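Local coordinates for protein aminopeptidase N (Francisella tularensis subsp. tularensis, PDB 5DLL) that is a zinc-dependent aminopeptidase of the M1 family that removes N-terminal amino acids, preferably alanine, from peptides, and probably degrades intracellular peptides left by protein breakdown, at residues 672-677 and 706-711; 805-810 and 845-850. All coordinates share one frame; numbering follows the deposited sequence.

Interaction 1: 672-677 and 706-711; sequences AKRKLK and NMTDQQ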
ATOM      1  N   ALA A 672      -0.305   2.321 -21.822  1.00 51.76           N
ATOM      2  CA  ALA A 672       0.269   1.005 -22.141  1.00 50.29           C
ATOM      3  C   ALA A 672       1.240   1.064 -23.316  1.00 50.91           C
ATOM      4  O   ALA A 672       2.225   0.322 -23.355  1.00 48.72           O
ATOM      5  CB  ALA A 672      -0.840   0.007 -22.437  1.00 50.57           C
ATOM      6  N   LYS A 673       0.936   1.942 -24.272  1.00 56.53           N
ATOM      7  CA  LYS A 673       1.787   2.194 -25.442  1.00 53.75           C
ATOM      8  C   LYS A 673       3.149   2.705 -24.972  1.00 49.52           C
ATOM      9  O   LYS A 673       4.191   2.184 -25.377  1.00 44.26           O
ATOM     10  CB  LYS A 673       1.121   3.233 -26.366  1.00 55.90           C
ATOM     11  CG  LYS A 673       1.135   2.928 -27.860  1.00 57.90           C
ATOM     12  CD  LYS A 673      -0.039   3.624 -28.552  1.00 63.97           C
ATOM     13  CE  LYS A 673       0.188   3.893 -30.038  1.00 75.07           C
ATOM     14  NZ  LYS A 673      -0.052   2.726 -30.935  1.00 70.88           N
ATOM     15  N   ARG A 674       3.116   3.705 -24.089  1.00 47.17           N
ATOM     16  CA  ARG A 674       4.321   4.378 -23.589  1.00 41.59           C
ATOM     17  C   ARG A 674       5.285   3.478 -22.827  1.00 44.26           C
ATOM     18  O   ARG A 674       6.491   3.732 -22.812  1.00 42.12           O
ATOM     19  CB  ARG A 674       3.949   5.562 -22.689  1.00 42.94           C
ATOM     20  CG  ARG A 674       3.723   6.870 -23.427  1.00 44.67           C
ATOM     21  CD  ARG A 674       3.584   8.031 -22.455  1.00 47.70           C
ATOM     22  NE  ARG A 674       2.336   7.953 -21.696  1.00 54.90           N
ATOM     23  CZ  ARG A 674       1.157   8.420 -22.109  1.00 55.79           C
ATOM     24  NH1 ARG A 674       1.034   9.019 -23.290  1.00 67.29           N
ATOM     25  NH2 ARG A 674       0.087   8.292 -21.331  1.00 53.85           N
ATOM     26  N   LYS A 675       4.772   2.443 -22.174  1.00 47.98           N
ATOM     27  CA  LYS A 675       5.656   1.564 -21.415  1.00 54.04           C
ATOM     28  C   LYS A 675       6.216   0.427 -22.262  1.00 47.37           C
ATOM     29  O   LYS A 675       7.377   0.060 -22.088  1.00 52.80           O
ATOM     30  CB  LYS A 675       5.015   1.063 -20.120  1.00 58.04           C
ATOM     31  CG  LYS A 675       3.703   0.315 -20.249  1.00 67.27           C
ATOM     32  CD  LYS A 675       3.186  -0.080 -18.873  1.00 78.42           C
ATOM     33  CE  LYS A 675       2.796   1.131 -18.031  1.00 79.35           C
ATOM     34  NZ  LYS A 675       2.147   0.748 -16.749  1.00 78.95           N
ATOM     35  N   LEU A 676       5.424  -0.113 -23.187  1.00 45.11           N
ATOM     36  CA  LEU A 676       5.971  -1.061 -24.163  1.00 43.50           C
ATOM     37  C   LEU A 676       7.023  -0.363 -25.021  1.00 44.79           C
ATOM     38  O   LEU A 676       8.061  -0.947 -25.341  1.00 45.77           O
ATOM     39  CB  LEU A 676       4.885  -1.653 -25.063  1.00 43.97           C
ATOM     40  CG  LEU A 676       5.409  -2.705 -26.055  1.00 42.69           C
ATOM     41  CD1 LEU A 676       5.970  -3.907 -25.310  1.00 47.17           C
ATOM     42  CD2 LEU A 676       4.344  -3.151 -27.043  1.00 43.33           C
ATOM     43  N   LYS A 677       6.740   0.884 -25.395  1.00 40.87           N
ATOM     44  CA  LYS A 677       7.719   1.730 -26.071  1.00 37.97           C
ATOM     45  C   LYS A 677       9.028   1.798 -25.278  1.00 38.47           C
ATOM     46  O   LYS A 677      10.110   1.687 -25.851  1.00 41.13           O
ATOM     47  CB  LYS A 677       7.151   3.136 -26.280  1.00 38.58           C
ATOM     48  CG  LYS A 677       8.176   4.140 -26.782  1.00 45.25           C
ATOM     49  CD  LYS A 677       7.545   5.436 -27.256  1.00 49.59           C
ATOM     50  CE  LYS A 677       6.817   6.154 -26.135  1.00 52.65           C
ATOM     51  NZ  LYS A 677       6.622   7.591 -26.470  1.00 59.31           N
ATOM     52  N   ASN A 706       5.855  15.149 -22.076  1.00 54.39           N
ATOM     53  CA  ASN A 706       5.438  14.729 -20.741  1.00 58.41           C
ATOM     54  C   ASN A 706       6.620  14.148 -19.967  1.00 55.56           C
ATOM     55  O   ASN A 706       7.673  13.884 -20.551  1.00 58.10           O
ATOM     56  CB  ASN A 706       4.312  13.697 -20.840  1.00 60.93           C
ATOM     57  CG  ASN A 706       4.777  12.376 -21.431  1.00 57.35           C
ATOM     58  OD1 ASN A 706       5.405  11.566 -20.747  1.00 63.46           O
ATOM     59  ND2 ASN A 706       4.462  12.148 -22.701  1.00 51.48           N
ATOM     60  N   MET A 707       6.444  13.930 -18.667  1.00 54.26           N
ATOM     61  CA  MET A 707       7.533  13.401 -17.842  1.00 54.01           C
ATOM     62  C   MET A 707       7.782  11.910 -18.067  1.00 51.63           C
ATOM     63  O   MET A 707       8.929  11.468 -18.019  1.00 51.60           O
ATOM     64  CB  MET A 707       7.288  13.665 -16.352  1.00 55.29           C
ATOM     65  CG  MET A 707       8.509  13.401 -15.470  1.00 55.07           C
ATOM     66  SD  MET A 707       9.985  14.349 -15.916  1.00 50.16           S
ATOM     67  CE  MET A 707       9.413  16.033 -15.697  1.00 49.28           C
ATOM     68  N   THR A 708       6.724  11.137 -18.307  1.00 51.33           N
ATOM     69  CA  THR A 708       6.864   9.691 -18.495  1.00 48.07           C
ATOM     70  C   THR A 708       7.870   9.363 -19.601  1.00 45.83           C
ATOM     71  O   THR A 708       8.744   8.517 -19.420  1.00 45.73           O
ATOM     72  CB  THR A 708       5.519   9.022 -18.825  1.00 47.13           C
ATOM     73  OG1 THR A 708       4.464   9.658 -18.089  1.00 50.09           O
ATOM     74  CG2 THR A 708       5.572   7.539 -18.485  1.00 47.76           C
ATOM     75  N   ASP A 709       7.746  10.050 -20.732  1.00 48.15           N
ATOM     76  CA  ASP A 709       8.656   9.866 -21.869  1.00 51.75           C
ATOM     77  C   ASP A 709      10.043  10.451 -21.605  1.00 47.72           C
ATOM     78  O   ASP A 709      11.051   9.889 -22.034  1.00 43.50           O
ATOM     79  CB  ASP A 709       8.078  10.505 -23.142  1.00 53.40           C
ATOM     80  CG  ASP A 709       6.991   9.659 -23.799  1.00 51.97           C
ATOM     81  OD1 ASP A 709       6.839   8.469 -23.452  1.00 58.13           O
ATOM     82  OD2 ASP A 709       6.294  10.192 -24.688  1.00 51.57           O
ATOM     83  N   GLN A 710      10.097  11.583 -20.914  1.00 49.59           N
ATOM     84  CA  GLN A 710      11.380  12.203 -20.591  1.00 57.32           C
ATOM     85  C   GLN A 710      12.150  11.391 -19.546  1.00 48.99           C
ATOM     86  O   GLN A 710      13.371  11.288 -19.612  1.00 47.29           O
ATOM     87  CB  GLN A 710      11.178  13.640 -20.121  1.00 58.37           C
ATOM     88  CG  GLN A 710      12.456  14.465 -20.128  1.00 65.08           C
ATOM     89  CD  GLN A 710      12.200  15.962 -20.166  1.00 70.19           C
ATOM     90  OE1 GLN A 710      11.055  16.413 -20.219  1.00 78.16           O
ATOM     91  NE2 GLN A 710      13.272  16.742 -20.146  1.00 67.62           N
ATOM     92  N   GLN A 711      11.426  10.815 -18.592  1.00 48.26           N
ATOM     93  CA  GLN A 711      11.999   9.877 -17.628  1.00 54.25           C
ATOM     94  C   GLN A 711      12.568   8.656 -18.357  1.00 53.57           C
ATOM     95  O   GLN A 711      13.686   8.219 -18.067  1.00 52.97           O
ATOM     96  CB  GLN A 711      10.943   9.470 -16.578  1.00 63.42           C
ATOM     97  CG  GLN A 711      11.250   8.209 -15.767  1.00 77.18           C
ATOM     98  CD  GLN A 711      10.781   6.921 -16.443  1.00 89.20           C
ATOM     99  OE1 GLN A 711       9.654   6.836 -16.947  1.00 67.93           O
ATOM    100  NE2 GLN A 711      11.647   5.907 -16.450  1.00 80.31           N
TER
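A buried salt bridge between Lys677 and Asp709 joins two nearly parallel helices of the C-terminal ARM-repeat-like helical domain, 668-685 and the first turn of 707-717, with helix 691-703 between them in the chain. The short axes lie 10.5 Å apart at 5°, a wide spacing that long polar side chains can span. Lys677 leaves its helix with CG anti to the backbone N (chi1 171°), and a bend at chi3 brings the ammonium to the carboxylate. Lys677 NZ lies 3.2 Å from both Asp709 OD1 and Asp709 OD2, so it is shared between the two oxygens, though each hydrogen bond is weak. Leu700 of helix 691-703 packs against both side chains, and burial would probably strengthen the attraction. Arg674 adds its aliphatic part: its chain crosses Asp709 at about a right angle, CD lying 3.4 Å from Asp709 OD1. Its guanidinium passes on, with NE in a salt bridge to Asp297, whose backbone N also bonds Thr708 OG1, and NH2 bonded to the carbonyl of Ser665. Asp709 is steadied from its own side by Asn706, the N-cap of helix 707-717, whose short amide can fold back over the first turn. ND2 of Asn706 gives a weak bond to Asp709 OD2, while Asn706 OD1 accepts the capping bond from Asp709 N at 2.8 Å, with an N-H...O angle of 164°.

Interaction 2: 805-810 and 845-850; sequences MADTVL and LEKIKA
Helices 800-815 and 835-849 run in the same general direction here, their short axes crossing at -26° and approaching to 9.2 Å, with Ala806 and Ile848 closest in the backbone at 6.0 Å between CA atoms. Alanine suits that point: its single methyl lets the neighbouring helix come near, and Ala806 CB rests 4.0 Å from Ile848 CG1. Ile848 is the central apolar side chain of the second helix. Its CG1 branch, anti to the carbonyl carbon (chi1 -68°), carries CD1 across to Ala806 and Val809, whose CG1 is 4.1 Å from Ile848 CD1. The two branched chains cross at about a right angle, and the CG2 branch of Ile848 also meets Val809 CG1. Leu810 spreads its fork over two neighbours: CD2 lies against the Ile848 backbone, 3.9 Å from Ile848 O, while Leu810 CD1 touches the methylenes of Lys847, 4.1 Å from Lys847 CD. Toward solvent the chemistry becomes polar. Lys847, bent at chi2 and chi4, lays its aliphatic part beside Leu810 and carries its ammonium to Asp807, where a long salt bridge of 3.6 Å joins NZ to Asp807 OD1. Val857 of helix 855-866 also touches Ile848. Small and branched apolar residues facing the partner helix, with a charged pair at the edge, are consistent with the helix-on-helix packing of the ARM-repeat-like C-terminal domain of M1 aminopeptidases.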
ATOM      1  N   MET A 805      28.058   2.982   2.474  1.00 41.05           N
ATOM      2  CA  MET A 805      26.806   2.887   3.218  1.00 41.22           C
ATOM      3  C   MET A 805      27.005   3.063   4.731  1.00 42.27           C
ATOM      4  O   MET A 805      26.201   3.729   5.382  1.00 46.30           O
ATOM      5  CB  MET A 805      26.093   1.565   2.915  1.00 44.38           C
ATOM      6  CG  MET A 805      24.628   1.522   3.348  1.00 49.47           C
ATOM      7  SD  MET A 805      23.564   2.811   2.646  1.00 46.17           S
ATOM      8  CE  MET A 805      23.414   2.284   0.941  1.00 43.95           C
ATOM      9  N   ALA A 806      28.066   2.477   5.289  1.00 42.39           N
ATOM     10  CA  ALA A 806      28.388   2.654   6.718  1.00 41.67           C
ATOM     11  C   ALA A 806      28.693   4.119   7.047  1.00 44.16           C
ATOM     12  O   ALA A 806      28.250   4.636   8.077  1.00 47.68           O
ATOM     13  CB  ALA A 806      29.561   1.771   7.126  1.00 40.06           C
ATOM     14  N   ASP A 807      29.448   4.773   6.165  1.00 43.50           N
ATOM     15  CA  ASP A 807      29.810   6.176   6.332  1.00 45.27           C
ATOM     16  C   ASP A 807      28.573   7.059   6.347  1.00 45.01           C
ATOM     17  O   ASP A 807      28.383   7.858   7.260  1.00 47.62           O
ATOM     18  CB  ASP A 807      30.741   6.636   5.204  1.00 49.00           C
ATOM     19  CG  ASP A 807      32.100   5.953   5.240  1.00 53.63           C
ATOM     20  OD1 ASP A 807      32.459   5.337   6.269  1.00 60.20           O
ATOM     21  OD2 ASP A 807      32.816   6.040   4.222  1.00 56.87           O
ATOM     22  N   THR A 808      27.729   6.906   5.336  1.00 46.34           N
ATOM     23  CA  THR A 808      26.544   7.746   5.206  1.00 51.47           C
ATOM     24  C   THR A 808      25.590   7.570   6.387  1.00 48.01           C
ATOM     25  O   THR A 808      25.017   8.543   6.868  1.00 49.65           O
ATOM     26  CB  THR A 808      25.807   7.474   3.883  1.00 51.45           C
ATOM     27  OG1 THR A 808      25.750   6.065   3.661  1.00 57.80           O
ATOM     28  CG2 THR A 808      26.538   8.130   2.717  1.00 50.28           C
ATOM     29  N   VAL A 809      25.441   6.337   6.864  1.00 47.14           N
ATOM     30  CA  VAL A 809      24.623   6.060   8.046  1.00 47.09           C
ATOM     31  C   VAL A 809      25.076   6.890   9.247  1.00 51.01           C
ATOM     32  O   VAL A 809      24.249   7.418   9.988  1.00 52.53           O
ATOM     33  CB  VAL A 809      24.653   4.562   8.424  1.00 45.22           C
ATOM     34  CG1 VAL A 809      24.063   4.337   9.814  1.00 46.80           C
ATOM     35  CG2 VAL A 809      23.899   3.739   7.386  1.00 46.64           C
ATOM     36  N   LEU A 810      26.389   6.997   9.433  1.00 50.03           N
ATOM     37  CA  LEU A 810      26.946   7.771  10.537  1.00 51.70           C
ATOM     38  C   LEU A 810      26.770   9.279  10.345  1.00 52.36           C
ATOM     39  O   LEU A 810      26.595  10.009  11.320  1.00 53.40           O
ATOM     40  CB  LEU A 810      28.426   7.424  10.740  1.00 52.52           C
ATOM     41  CG  LEU A 810      28.677   5.988  11.222  1.00 52.42           C
ATOM     42  CD1 LEU A 810      30.163   5.653  11.168  1.00 53.42           C
ATOM     43  CD2 LEU A 810      28.113   5.766  12.621  1.00 48.23           C
ATOM     44  N   LEU A 845      28.542  -3.073   9.434  1.00 37.02           N
ATOM     45  CA  LEU A 845      27.656  -2.993  10.597  1.00 40.45           C
ATOM     46  C   LEU A 845      28.453  -2.777  11.887  1.00 44.61           C
ATOM     47  O   LEU A 845      28.077  -1.957  12.719  1.00 37.65           O
ATOM     48  CB  LEU A 845      26.790  -4.252  10.718  1.00 38.03           C
ATOM     49  CG  LEU A 845      25.676  -4.401   9.677  1.00 40.83           C
ATOM     50  CD1 LEU A 845      24.964  -5.735   9.856  1.00 43.27           C
ATOM     51  CD2 LEU A 845      24.684  -3.248   9.757  1.00 39.16           C
ATOM     52  N   GLU A 846      29.554  -3.508  12.044  1.00 51.65           N
ATOM     53  CA  GLU A 846      30.416  -3.362  13.222  1.00 53.25           C
ATOM     54  C   GLU A 846      31.131  -2.004  13.249  1.00 45.97           C
ATOM     55  O   GLU A 846      31.442  -1.494  14.321  1.00 57.17           O
ATOM     56  CB  GLU A 846      31.425  -4.519  13.312  1.00 55.36           C
ATOM     57  CG  GLU A 846      30.842  -5.792  13.918  1.00 58.97           C
ATOM     58  CD  GLU A 846      31.637  -7.046  13.588  1.00 78.90           C
ATOM     59  OE1 GLU A 846      32.806  -6.934  13.155  1.00 93.39           O
ATOM     60  OE2 GLU A 846      31.091  -8.157  13.763  1.00 84.18           O
ATOM     61  N   LYS A 847      31.381  -1.428  12.076  1.00 41.40           N
ATOM     62  CA  LYS A 847      31.963  -0.090  11.974  1.00 40.50           C
ATOM     63  C   LYS A 847      30.976   0.971  12.460  1.00 43.68           C
ATOM     64  O   LYS A 847      31.364   1.940  13.111  1.00 66.59           O
ATOM     65  CB  LYS A 847      32.390   0.193  10.530  1.00 41.18           C
ATOM     66  CG  LYS A 847      33.350   1.359  10.352  1.00 42.45           C
ATOM     67  CD  LYS A 847      32.626   2.629   9.949  1.00 50.02           C
ATOM     68  CE  LYS A 847      33.594   3.787   9.761  1.00 58.30           C
ATOM     69  NZ  LYS A 847      34.542   3.561   8.638  1.00 56.51           N
ATOM     70  N   ILE A 848      29.701   0.781  12.144  1.00 39.54           N
ATOM     71  CA  ILE A 848      28.634   1.664  12.624  1.00 45.77           C
ATOM     72  C   ILE A 848      28.501   1.552  14.151  1.00 45.39           C
ATOM     73  O   ILE A 848      28.466   2.559  14.857  1.00 45.81           O
ATOM     74  CB  ILE A 848      27.284   1.332  11.927  1.00 45.45           C
ATOM     75  CG1 ILE A 848      27.346   1.702  10.436  1.00 47.00           C
ATOM     76  CG2 ILE A 848      26.117   2.054  12.594  1.00 42.81           C
ATOM     77  CD1 ILE A 848      26.347   0.963   9.567  1.00 46.37           C
ATOM     78  N   LYS A 849      28.430   0.317  14.638  1.00 45.96           N
ATOM     79  CA  LYS A 849      28.335   0.013  16.072  1.00 43.84           C
ATOM     80  C   LYS A 849      29.496   0.619  16.883  1.00 45.55           C
ATOM     81  O   LYS A 849      29.295   1.121  17.991  1.00 44.14           O
ATOM     82  CB  LYS A 849      28.285  -1.513  16.246  1.00 42.30           C
ATOM     83  CG  LYS A 849      28.392  -2.052  17.663  1.00 47.96           C
ATOM     84  CD  LYS A 849      28.384  -3.576  17.644  1.00 54.52           C
ATOM     85  CE  LYS A 849      29.037  -4.182  18.874  1.00 57.11           C
ATOM     86  NZ  LYS A 849      28.276  -3.878  20.114  1.00 67.61           N
ATOM     87  N   ALA A 850      30.698   0.585  16.311  1.00 43.01           N
ATOM     88  CA  ALA A 850      31.913   0.997  17.009  1.00 39.80           C
ATOM     89  C   ALA A 850      32.207   2.502  16.928  1.00 44.05           C
ATOM     90  O   ALA A 850      33.171   2.968  17.533  1.00 51.21           O
ATOM     91  CB  ALA A 850      33.100   0.207  16.476  1.00 37.98           C
TER

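Both interactions belong to the C-terminal helical domain and join helices that run in the same general direction, at 5° in interaction 1 and 26° in interaction 2, but they use separate pairs: 668-685 with 707-717, then 800-815 with 835-849. Their centres are about 39 Å apart, and the two follow one another along the chain. Interaction 1 is mostly buried yet polar, built on a salt bridge, a capped helix start and an arginine that reaches Asp297 beyond the two segments. Interaction 2 is partly buried and chiefly apolar, keeping its long ion pair at the exposed edge. The axis spacing matches this difference: alanine and branched side chains accompany the closer helices, whereas longer charged side chains bridge the wider pair.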